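Local coordinates for protein N-acetyltransferase (Staphylococcus aureus subsp. aureus, PDB 4M85) that probably transfers an acetyl group from acetyl-coenzyme A to an amine, as enzymes of the GNAT fold do, its own acceptor being undefined, at residues D15-V23 with T118-R126; C72-L82 with K107-T118. All coordinates share one frame; numbering follows the deposited sequence.

Contact 1 of 2, residues D15-V23 with T118-R126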
loop_
_atom_site.group_PDB
_atom_site.type_symbol
_atom_site.label_atom_id
_atom_site.label_comp_id
_atom_site.label_asym_id
_atom_site.label_seq_id
_atom_site.Cartn_x
_atom_site.Cartn_y
_atom_site.Cartn_z
ATOM N N ASP A 15 -0.505 -10.587 8.209
ATOM C CA ASP A 15 0.842 -10.111 7.845
ATOM C C ASP A 15 0.781 -8.812 7.048
ATOM O O ASP A 15 1.550 -7.878 7.287
ATOM C CB ASP A 15 1.606 -11.197 7.078
ATOM C CG ASP A 15 2.158 -12.310 8.004
ATOM O OD1 ASP A 15 2.644 -11.998 9.112
ATOM O OD2 ASP A 15 2.133 -13.497 7.609
ATOM N N ILE A 16 -0.158 -8.742 6.110
ATOM C CA ILE A 16 -0.409 -7.513 5.366
ATOM C C ILE A 16 -0.689 -6.343 6.354
ATOM O O ILE A 16 -0.119 -5.256 6.215
ATOM C CB ILE A 16 -1.546 -7.706 4.351
ATOM C CG1 ILE A 16 -1.092 -8.642 3.214
ATOM C CG2 ILE A 16 -2.030 -6.367 3.810
ATOM C CD1 ILE A 16 -2.149 -9.000 2.185
ATOM N N ALA A 17 -1.512 -6.580 7.371
ATOM C CA ALA A 17 -1.826 -5.540 8.350
ATOM C C ALA A 17 -0.573 -5.004 9.057
ATOM O O ALA A 17 -0.426 -3.818 9.270
ATOM C CB ALA A 17 -2.826 -6.082 9.371
ATOM N N LYS A 18 0.363 -5.877 9.387
ATOM C CA LYS A 18 1.584 -5.423 10.055
ATOM C C LYS A 18 2.382 -4.524 9.127
ATOM O O LYS A 18 2.867 -3.465 9.543
ATOM C CB LYS A 18 2.401 -6.626 10.515
ATOM C CG LYS A 18 1.708 -7.441 11.590
ATOM C CD LYS A 18 2.609 -8.590 12.031
ATOM C CE LYS A 18 1.837 -9.673 12.764
ATOM N NZ LYS A 18 2.753 -10.803 13.107
ATOM N N LEU A 19 2.466 -4.919 7.858
ATOM C CA LEU A 19 3.177 -4.128 6.849
ATOM C C LEU A 19 2.558 -2.738 6.676
ATOM O O LEU A 19 3.275 -1.736 6.699
ATOM C CB LEU A 19 3.207 -4.871 5.506
ATOM C CG LEU A 19 4.208 -6.028 5.364
ATOM C CD1 LEU A 19 3.881 -6.926 4.172
ATOM C CD2 LEU A 19 5.659 -5.530 5.260
ATOM N N VAL A 20 1.228 -2.689 6.501
ATOM C CA VAL A 20 0.503 -1.424 6.326
ATOM C C VAL A 20 0.640 -0.601 7.605
ATOM O O VAL A 20 0.904 0.575 7.555
ATOM C CB VAL A 20 -1.006 -1.667 5.995
ATOM C CG1 VAL A 20 -1.825 -0.371 6.061
ATOM C CG2 VAL A 20 -1.152 -2.313 4.620
ATOM N N TYR A 21 0.470 -1.236 8.751
ATOM C CA TYR A 21 0.634 -0.542 10.019
ATOM C C TYR A 21 1.989 0.181 10.087
ATOM O O TYR A 21 2.072 1.344 10.509
ATOM C CB TYR A 21 0.501 -1.516 11.201
ATOM C CG TYR A 21 0.547 -0.798 12.513
ATOM C CD1 TYR A 21 1.736 -0.678 13.247
ATOM C CD2 TYR A 21 -0.597 -0.201 13.011
ATOM C CE1 TYR A 21 1.766 0.030 14.449
ATOM C CE2 TYR A 21 -0.581 0.509 14.194
ATOM C CZ TYR A 21 0.592 0.624 14.912
ATOM O OH TYR A 21 0.534 1.340 16.095
ATOM N N MET A 22 3.055 -0.512 9.697
ATOM C CA MET A 22 4.406 0.086 9.736
ATOM C C MET A 22 4.489 1.308 8.840
ATOM O O MET A 22 5.065 2.332 9.212
ATOM C CB MET A 22 5.469 -0.931 9.323
ATOM C CG MET A 22 6.008 -1.769 10.475
ATOM S SD MET A 22 6.739 -3.296 9.878
ATOM C CE MET A 22 7.622 -2.764 8.385
ATOM N N VAL A 23 3.899 1.218 7.657
ATOM C CA VAL A 23 3.908 2.345 6.751
ATOM C C VAL A 23 3.140 3.520 7.367
ATOM O O VAL A 23 3.613 4.661 7.326
ATOM C CB VAL A 23 3.328 1.979 5.371
ATOM C CG1 VAL A 23 3.172 3.222 4.504
ATOM C CG2 VAL A 23 4.239 0.982 4.670
ATOM N N THR A 118 1.380 1.274 -2.107
ATOM C CA THR A 118 2.255 0.714 -1.079
ATOM C C THR A 118 3.149 -0.396 -1.655
ATOM O O THR A 118 2.661 -1.265 -2.376
ATOM C CB THR A 118 1.422 0.076 0.081
ATOM O OG1 THR A 118 0.564 1.046 0.684
ATOM C CG2 THR A 118 2.319 -0.461 1.133
ATOM N N ILE A 119 4.450 -0.332 -1.357
ATOM C CA ILE A 119 5.377 -1.444 -1.586
ATOM C C ILE A 119 6.136 -1.645 -0.306
ATOM O O ILE A 119 6.889 -0.766 0.078
ATOM C CB ILE A 119 6.419 -1.172 -2.689
ATOM C CG1 ILE A 119 5.742 -0.817 -3.991
ATOM C CG2 ILE A 119 7.276 -2.411 -2.877
ATOM C CD1 ILE A 119 6.691 -0.349 -5.079
ATOM N N ALA A 120 5.933 -2.784 0.362
ATOM C CA ALA A 120 6.440 -2.961 1.721
ATOM C C ALA A 120 7.093 -4.323 1.919
ATOM O O ALA A 120 6.623 -5.335 1.402
ATOM C CB ALA A 120 5.313 -2.741 2.737
ATOM N N THR A 121 8.186 -4.349 2.675
ATOM C CA THR A 121 8.900 -5.608 2.936
ATOM C C THR A 121 9.185 -5.697 4.431
ATOM O O THR A 121 9.572 -4.711 5.038
ATOM C CB THR A 121 10.234 -5.694 2.134
ATOM O OG1 THR A 121 9.997 -5.413 0.759
ATOM C CG2 THR A 121 10.842 -7.085 2.189
ATOM N N PHE A 122 8.996 -6.876 5.023
ATOM C CA PHE A 122 9.442 -7.102 6.400
ATOM C C PHE A 122 10.975 -6.992 6.514
ATOM O O PHE A 122 11.723 -7.444 5.636
ATOM C CB PHE A 122 8.983 -8.462 6.923
ATOM C CG PHE A 122 7.520 -8.529 7.252
ATOM C CD1 PHE A 122 6.996 -7.765 8.292
ATOM C CD2 PHE A 122 6.670 -9.351 6.516
ATOM C CE1 PHE A 122 5.651 -7.830 8.605
ATOM C CE2 PHE A 122 5.317 -9.414 6.814
ATOM C CZ PHE A 122 4.811 -8.660 7.862
ATOM N N ALA A 123 11.430 -6.377 7.602
ATOM C CA ALA A 123 12.867 -6.152 7.849
ATOM C C ALA A 123 13.730 -7.421 7.695
ATOM O O ALA A 123 14.824 -7.375 7.156
ATOM C CB ALA A 123 13.054 -5.522 9.236
ATOM N N ALA A 124 13.208 -8.556 8.140
ATOM C CA ALA A 124 13.934 -9.832 8.089
ATOM C C ALA A 124 14.175 -10.319 6.659
ATOM O O ALA A 124 15.019 -11.185 6.440
ATOM C CB ALA A 124 13.176 -10.900 8.880
ATOM N N TYR A 125 13.438 -9.772 5.692
ATOM C CA TYR A 125 13.567 -10.239 4.315
ATOM C C TYR A 125 14.185 -9.176 3.422
ATOM O O TYR A 125 14.245 -9.356 2.219
ATOM C CB TYR A 125 12.223 -10.715 3.769
ATOM C CG TYR A 125 11.638 -11.874 4.534
ATOM C CD1 TYR A 125 12.012 -13.183 4.252
ATOM C CD2 TYR A 125 10.722 -11.659 5.546
ATOM C CE1 TYR A 125 11.484 -14.247 4.974
ATOM C CE2 TYR A 125 10.185 -12.704 6.274
ATOM C CZ TYR A 125 10.562 -13.997 5.986
ATOM O OH TYR A 125 10.004 -15.015 6.723
ATOM N N ARG A 126 14.680 -8.090 4.020
ATOM C CA ARG A 126 15.255 -7.002 3.248
ATOM C C ARG A 126 16.580 -7.398 2.613
ATOM O O ARG A 126 17.278 -8.288 3.108
ATOM C CB ARG A 126 15.416 -5.732 4.085
ATOM C CG ARG A 126 14.197 -4.838 3.959
ATOM C CD ARG A 126 14.078 -3.803 5.072
ATOM N NE ARG A 126 12.671 -3.521 5.337
ATOM C CZ ARG A 126 12.221 -2.548 6.116
ATOM N NH1 ARG A 126 13.074 -1.721 6.726
ATOM N NH2 ARG A 126 10.904 -2.399 6.281
#

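Contact 2 of 2, residues C72-L82 with K107-T118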
loop_
_atom_site.group_PDB
_atom_site.type_symbol
_atom_site.label_atom_id
_atom_site.label_comp_id
_atom_site.label_asym_id
_atom_site.label_seq_id
_atom_site.Cartn_x
_atom_site.Cartn_y
_atom_site.Cartn_z
ATOM N N CYS A 72 4.623 -7.143 0.287
ATOM C CA CYS A 72 3.439 -6.955 -0.546
ATOM C C CYS A 72 3.445 -5.659 -1.304
ATOM O O CYS A 72 4.188 -4.739 -0.967
ATOM C CB CYS A 72 2.156 -7.049 0.255
ATOM S SG CYS A 72 1.842 -5.629 1.300
ATOM N N ILE A 73 2.630 -5.631 -2.365
ATOM C CA ILE A 73 2.446 -4.457 -3.195
ATOM C C ILE A 73 0.941 -4.208 -3.398
ATOM O O ILE A 73 0.208 -5.135 -3.678
ATOM C CB ILE A 73 3.192 -4.564 -4.546
ATOM C CG1 ILE A 73 3.090 -3.244 -5.294
ATOM C CG2 ILE A 73 2.668 -5.716 -5.411
ATOM C CD1 ILE A 73 4.182 -3.014 -6.317
ATOM N N ILE A 74 0.501 -2.955 -3.229
ATOM C CA ILE A 74 -0.952 -2.629 -3.167
ATOM C C ILE A 74 -1.233 -1.587 -4.235
ATOM O O ILE A 74 -0.605 -0.556 -4.246
ATOM C CB ILE A 74 -1.361 -2.037 -1.789
ATOM C CG1 ILE A 74 -0.840 -2.923 -0.662
ATOM C CG2 ILE A 74 -2.882 -1.859 -1.679
ATOM C CD1 ILE A 74 -1.171 -2.458 0.749
ATOM N N SER A 75 -2.177 -1.893 -5.131
ATOM C CA SER A 75 -2.500 -1.039 -6.261
ATOM C C SER A 75 -3.966 -1.192 -6.681
ATOM O O SER A 75 -4.548 -2.233 -6.478
ATOM C CB SER A 75 -1.608 -1.372 -7.434
ATOM O OG SER A 75 -1.870 -2.672 -7.935
ATOM N N TYR A 76 -4.516 -0.137 -7.273
ATOM C CA TYR A 76 -5.942 -0.059 -7.672
ATOM C C TYR A 76 -6.142 1.196 -8.539
ATOM O O TYR A 76 -5.274 2.092 -8.551
ATOM C CB TYR A 76 -6.846 -0.006 -6.431
ATOM C CG TYR A 76 -6.321 0.924 -5.372
ATOM C CD1 TYR A 76 -5.649 0.442 -4.262
ATOM C CD2 TYR A 76 -6.459 2.296 -5.497
ATOM C CE1 TYR A 76 -5.117 1.293 -3.312
ATOM C CE2 TYR A 76 -5.944 3.151 -4.544
ATOM C CZ TYR A 76 -5.265 2.645 -3.459
ATOM O OH TYR A 76 -4.761 3.522 -2.518
ATOM N N SER A 77 -7.275 1.297 -9.248
ATOM C CA SER A 77 -7.469 2.439 -10.153
ATOM C C SER A 77 -7.550 3.737 -9.401
ATOM O O SER A 77 -8.224 3.829 -8.372
ATOM C CB SER A 77 -8.732 2.293 -11.043
ATOM O OG SER A 77 -9.853 1.993 -10.250
ATOM N N GLY A 78 -6.876 4.751 -9.927
ATOM C CA GLY A 78 -6.970 6.095 -9.374
ATOM C C GLY A 78 -8.384 6.669 -9.435
ATOM O O GLY A 78 -8.796 7.438 -8.567
ATOM N N GLU A 79 -9.163 6.263 -10.431
ATOM C CA GLU A 79 -10.490 6.844 -10.566
ATOM C C GLU A 79 -11.436 6.377 -9.466
ATOM O O GLU A 79 -12.322 7.108 -9.081
ATOM C CB GLU A 79 -11.070 6.638 -11.960
ATOM C CG GLU A 79 -11.445 5.229 -12.364
ATOM C CD GLU A 79 -12.171 5.213 -13.700
ATOM O OE1 GLU A 79 -12.590 6.303 -14.159
ATOM O OE2 GLU A 79 -12.319 4.125 -14.297
ATOM N N ASN A 80 -11.215 5.193 -8.916
ATOM C CA ASN A 80 -12.025 4.718 -7.804
ATOM C C ASN A 80 -11.393 4.916 -6.412
ATOM O O ASN A 80 -11.895 4.373 -5.424
ATOM C CB ASN A 80 -12.369 3.255 -8.037
ATOM C CG ASN A 80 -13.399 3.054 -9.152
ATOM O OD1 ASN A 80 -14.132 3.957 -9.514
ATOM N ND2 ASN A 80 -13.455 1.851 -9.686
ATOM N N GLU A 81 -10.328 5.712 -6.322
ATOM C CA GLU A 81 -9.543 5.836 -5.078
ATOM C C GLU A 81 -10.391 6.225 -3.866
ATOM O O GLU A 81 -10.335 5.570 -2.828
ATOM C CB GLU A 81 -8.418 6.876 -5.219
ATOM C CG GLU A 81 -7.522 6.966 -3.993
ATOM C CD GLU A 81 -6.471 8.072 -4.061
ATOM O OE1 GLU A 81 -6.251 8.685 -5.133
ATOM O OE2 GLU A 81 -5.845 8.341 -3.017
ATOM N N LEU A 82 -11.125 7.327 -3.994
ATOM C CA LEU A 82 -11.940 7.836 -2.892
ATOM C C LEU A 82 -13.123 6.894 -2.582
ATOM O O LEU A 82 -13.571 6.840 -1.452
ATOM C CB LEU A 82 -12.405 9.269 -3.181
ATOM C CG LEU A 82 -11.311 10.347 -3.243
ATOM C CD1 LEU A 82 -11.948 11.732 -3.214
ATOM C CD2 LEU A 82 -10.321 10.218 -2.101
ATOM N N LYS A 107 -6.710 12.434 -1.669
ATOM C CA LYS A 107 -6.618 11.806 -2.972
ATOM C C LYS A 107 -5.142 11.823 -3.368
ATOM O O LYS A 107 -4.598 12.876 -3.698
ATOM C CB LYS A 107 -7.469 12.585 -4.002
ATOM C CG LYS A 107 -7.765 11.843 -5.302
ATOM C CD LYS A 107 -8.686 12.667 -6.204
ATOM C CE LYS A 107 -9.059 11.935 -7.491
ATOM N NZ LYS A 107 -8.028 12.075 -8.555
ATOM N N GLU A 108 -4.499 10.656 -3.326
ATOM C CA GLU A 108 -3.059 10.541 -3.602
ATOM C C GLU A 108 -2.746 10.397 -5.100
ATOM O O GLU A 108 -1.635 10.675 -5.508
ATOM C CB GLU A 108 -2.438 9.359 -2.806
ATOM C CG GLU A 108 -2.685 9.378 -1.292
ATOM C CD GLU A 108 -2.049 8.203 -0.541
ATOM O OE1 GLU A 108 -1.185 7.501 -1.118
ATOM O OE2 GLU A 108 -2.410 7.957 0.631
ATOM N N ALA A 109 -3.728 9.980 -5.902
ATOM C CA ALA A 109 -3.510 9.621 -7.301
ATOM C C ALA A 109 -4.374 10.421 -8.264
ATOM O O ALA A 109 -5.104 11.312 -7.862
ATOM C CB ALA A 109 -3.754 8.142 -7.491
ATOM N N LYS A 110 -4.288 10.095 -9.544
ATOM C CA LYS A 110 -5.029 10.815 -10.562
ATOM C C LYS A 110 -5.919 9.830 -11.302
ATOM O O LYS A 110 -5.653 8.626 -11.315
ATOM C CB LYS A 110 -4.064 11.513 -11.514
ATOM C CG LYS A 110 -3.411 12.750 -10.930
ATOM C CD LYS A 110 -2.440 13.355 -11.921
ATOM C CE LYS A 110 -1.461 14.312 -11.254
ATOM N NZ LYS A 110 -0.348 14.685 -12.180
ATOM N N ASP A 111 -6.978 10.342 -11.911
ATOM C CA ASP A 111 -8.033 9.494 -12.433
ATOM C C ASP A 111 -7.615 8.639 -13.615
ATOM O O ASP A 111 -8.233 7.602 -13.860
ATOM C CB ASP A 111 -9.248 10.343 -12.815
ATOM C CG ASP A 111 -9.800 11.146 -11.641
ATOM O OD1 ASP A 111 -9.717 10.683 -10.486
ATOM O OD2 ASP A 111 -10.316 12.247 -11.875
ATOM N N ASP A 112 -6.578 9.037 -14.347
ATOM C CA ASP A 112 -6.109 8.218 -15.484
ATOM C C ASP A 112 -4.982 7.253 -15.129
ATOM O O ASP A 112 -4.297 6.750 -16.034
ATOM C CB ASP A 112 -5.666 9.105 -16.662
ATOM C CG ASP A 112 -4.448 9.964 -16.339
ATOM O OD1 ASP A 112 -4.279 10.383 -15.172
ATOM O OD2 ASP A 112 -3.674 10.256 -17.279
ATOM N N GLU A 113 -4.813 6.968 -13.835
ATOM C CA GLU A 113 -3.703 6.139 -13.332
ATOM C C GLU A 113 -4.159 4.876 -12.625
ATOM O O GLU A 113 -5.183 4.862 -11.955
ATOM C CB GLU A 113 -2.835 6.932 -12.323
ATOM C CG GLU A 113 -2.176 8.186 -12.877
ATOM C CD GLU A 113 -1.551 9.083 -11.840
ATOM O OE1 GLU A 113 -1.760 8.913 -10.607
ATOM O OE2 GLU A 113 -0.852 10.011 -12.282
ATOM N N TYR A 114 -3.372 3.809 -12.779
ATOM C CA TYR A 114 -3.444 2.673 -11.883
ATOM C C TYR A 114 -2.383 2.891 -10.794
ATOM O O TYR A 114 -1.170 2.708 -11.027
ATOM C CB TYR A 114 -3.269 1.373 -12.650
ATOM C CG TYR A 114 -4.092 0.273 -12.072
ATOM C CD1 TYR A 114 -5.374 -0.001 -12.550
ATOM C CD2 TYR A 114 -3.600 -0.490 -10.999
ATOM C CE1 TYR A 114 -6.143 -1.015 -11.978
ATOM C CE2 TYR A 114 -4.346 -1.515 -10.431
ATOM C CZ TYR A 114 -5.610 -1.778 -10.918
ATOM O OH TYR A 114 -6.314 -2.797 -10.314
ATOM N N TYR A 115 -2.861 3.334 -9.629
ATOM C CA TYR A 115 -2.019 3.825 -8.531
ATOM C C TYR A 115 -1.472 2.700 -7.685
ATOM O O TYR A 115 -2.218 1.856 -7.188
ATOM C CB TYR A 115 -2.816 4.780 -7.613
ATOM C CG TYR A 115 -2.054 5.353 -6.435
ATOM C CD1 TYR A 115 -0.847 6.037 -6.618
ATOM C CD2 TYR A 115 -2.562 5.262 -5.132
ATOM C CE1 TYR A 115 -0.166 6.594 -5.551
ATOM C CE2 TYR A 115 -1.892 5.817 -4.068
ATOM C CZ TYR A 115 -0.692 6.464 -4.289
ATOM O OH TYR A 115 -0.021 7.004 -3.257
ATOM N N ILE A 116 -0.157 2.718 -7.503
ATOM C CA ILE A 116 0.515 1.804 -6.618
ATOM C C ILE A 116 0.715 2.572 -5.314
ATOM O O ILE A 116 1.583 3.428 -5.214
ATOM C CB ILE A 116 1.871 1.376 -7.188
ATOM C CG1 ILE A 116 1.693 0.708 -8.560
ATOM C CG2 ILE A 116 2.531 0.398 -6.241
ATOM C CD1 ILE A 116 2.967 0.538 -9.344
ATOM N N GLU A 117 -0.088 2.238 -4.320
ATOM C CA GLU A 117 -0.106 2.959 -3.070
ATOM C C GLU A 117 1.065 2.565 -2.154
ATOM O O GLU A 117 1.636 3.419 -1.485
ATOM C CB GLU A 117 -1.437 2.682 -2.346
ATOM C CG GLU A 117 -1.598 3.413 -1.018
ATOM C CD GLU A 117 -2.668 2.793 -0.109
ATOM O OE1 GLU A 117 -3.735 2.375 -0.591
ATOM O OE2 GLU A 117 -2.439 2.732 1.107
ATOM N N THR A 118 1.380 1.274 -2.107
ATOM C CA THR A 118 2.255 0.714 -1.079
ATOM C C THR A 118 3.149 -0.396 -1.655
ATOM O O THR A 118 2.661 -1.265 -2.376
ATOM C CB THR A 118 1.422 0.076 0.081
ATOM O OG1 THR A 118 0.564 1.046 0.684
ATOM C CG2 THR A 118 2.319 -0.461 1.133
HETATM O O HOH W 1 -4.907 -4.189 -8.235
HETATM O O HOH W 2 -7.372 9.198 -7.562
HETATM O O HOH W 3 -7.691 5.057 -13.281
#

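Contact 1 of 2, residues D15-V23 with T118-R126
Leu19 and Phe122 meet because each side chain leaves its backbone with CG beside the backbone N, chi1 being -77° in Leu19 and -74° in Phe122, which brings the end of the Phe122 ring in toward the helix, where Leu19 points at the strand. Leu19 CD2 stands almost exactly above the ring centre, 3.9 Å from the centroid of Phe122, a CH-pi contact over the face. Leu19 CD2 also lies 3.8 Å from Ala120 CB, so the branched leucine fills the angle between strand and ring, and the small alanine allows the helix to come close. Lys18 lends only its aliphatic base: its CB sits at the ring edge, 4.0 Å from Phe122 CE1, and the extended chain carries the ammonium away. Asp15 O approaches Phe122 CZ obliquely, at 3.4 Å. One turn beyond Leu19, Met22 CE comes 3.9 Å from Arg126 NH2. Thr121 O lies in the guanidinium plane and accepts from Arg126 NH2 at 2.9 Å and, weakly, from Arg126 NE. Val23 CG2 extends the apolar seam to Ala120 CB and Thr118 CG2. The axis of helix segment 15-23 runs at 109° to strand segment 118-121, steeply across it. Helix 37-49 touches Ala17 and Tyr21 of helix 13-26, while helix 130-140 packs against Ile119 and Thr121.

Contact 2 of 2, residues C72-L82 with K107-T118
The Tyr76 and Tyr115 side chains run alongside each other on one face of the GNAT sheet, in an antiparallel strand pair whose register is shifted by one residue at a classic beta bulge, where Glu117 and Thr118 both face Ile74. The Tyr76 phenol crosses Glu117 obliquely, its plane 67° from the carboxylate, and Tyr76 OH donates to Glu117 OE1 in a very short bond of 2.5 Å; Arg54 also bonds this hydroxyl. Tyr114 turns differently: its ring lies flat over the backbone, with Tyr76 C 3.7 Å above the Tyr114 ring centre and the small Ser75 OG at the edge. Water 1 joins Tyr114 OH to Ser75 O. At the bulge itself the beta-branched Ile74 and Thr118 run in parallel, Ile74 CD1 3.7 Å from Thr118 CB. Gly78, with no side chain, lies against the 107-113 loop: Gly78 N donates to Glu113 O at 2.6 Å, and Gly78 CA approaches Lys110 O. Beyond it Glu81, with CG anti to the backbone N (chi1 -176°), extends its carboxylate to two consecutive amides; Arg54 forms a salt bridge with Glu81 OE2 and probably offsets its charge. Glu81 OE1 accepts from Ala109 N at 2.9 Å, while Glu81 OE2 offers its syn lone pair to Glu108 N at 2.7 Å, with an angle of 169° at the hydrogen.

Contacts 1 and 2 have centres about 18 Å apart, on opposite sides of the chain's centre, yet share Thr118 and strand 114-121. Both segments of contact 2 fall between helix 13-26 and the end of strand 114-121, the pieces that contact 1 joins: helix 13-26 comes first, then strand 68-77, then strand 114-121, which serves both. The strand's first part pairs with its neighbour in contact 2, and its last part receives the helix in contact 1. Between them, Ala120 O and Cys72 N probably hydrogen-bond at 2.9 Å, and Leu19 CD1 packs on Cys72 SG. An early helix is thereby anchored to the central strands of the mixed GNAT sheet.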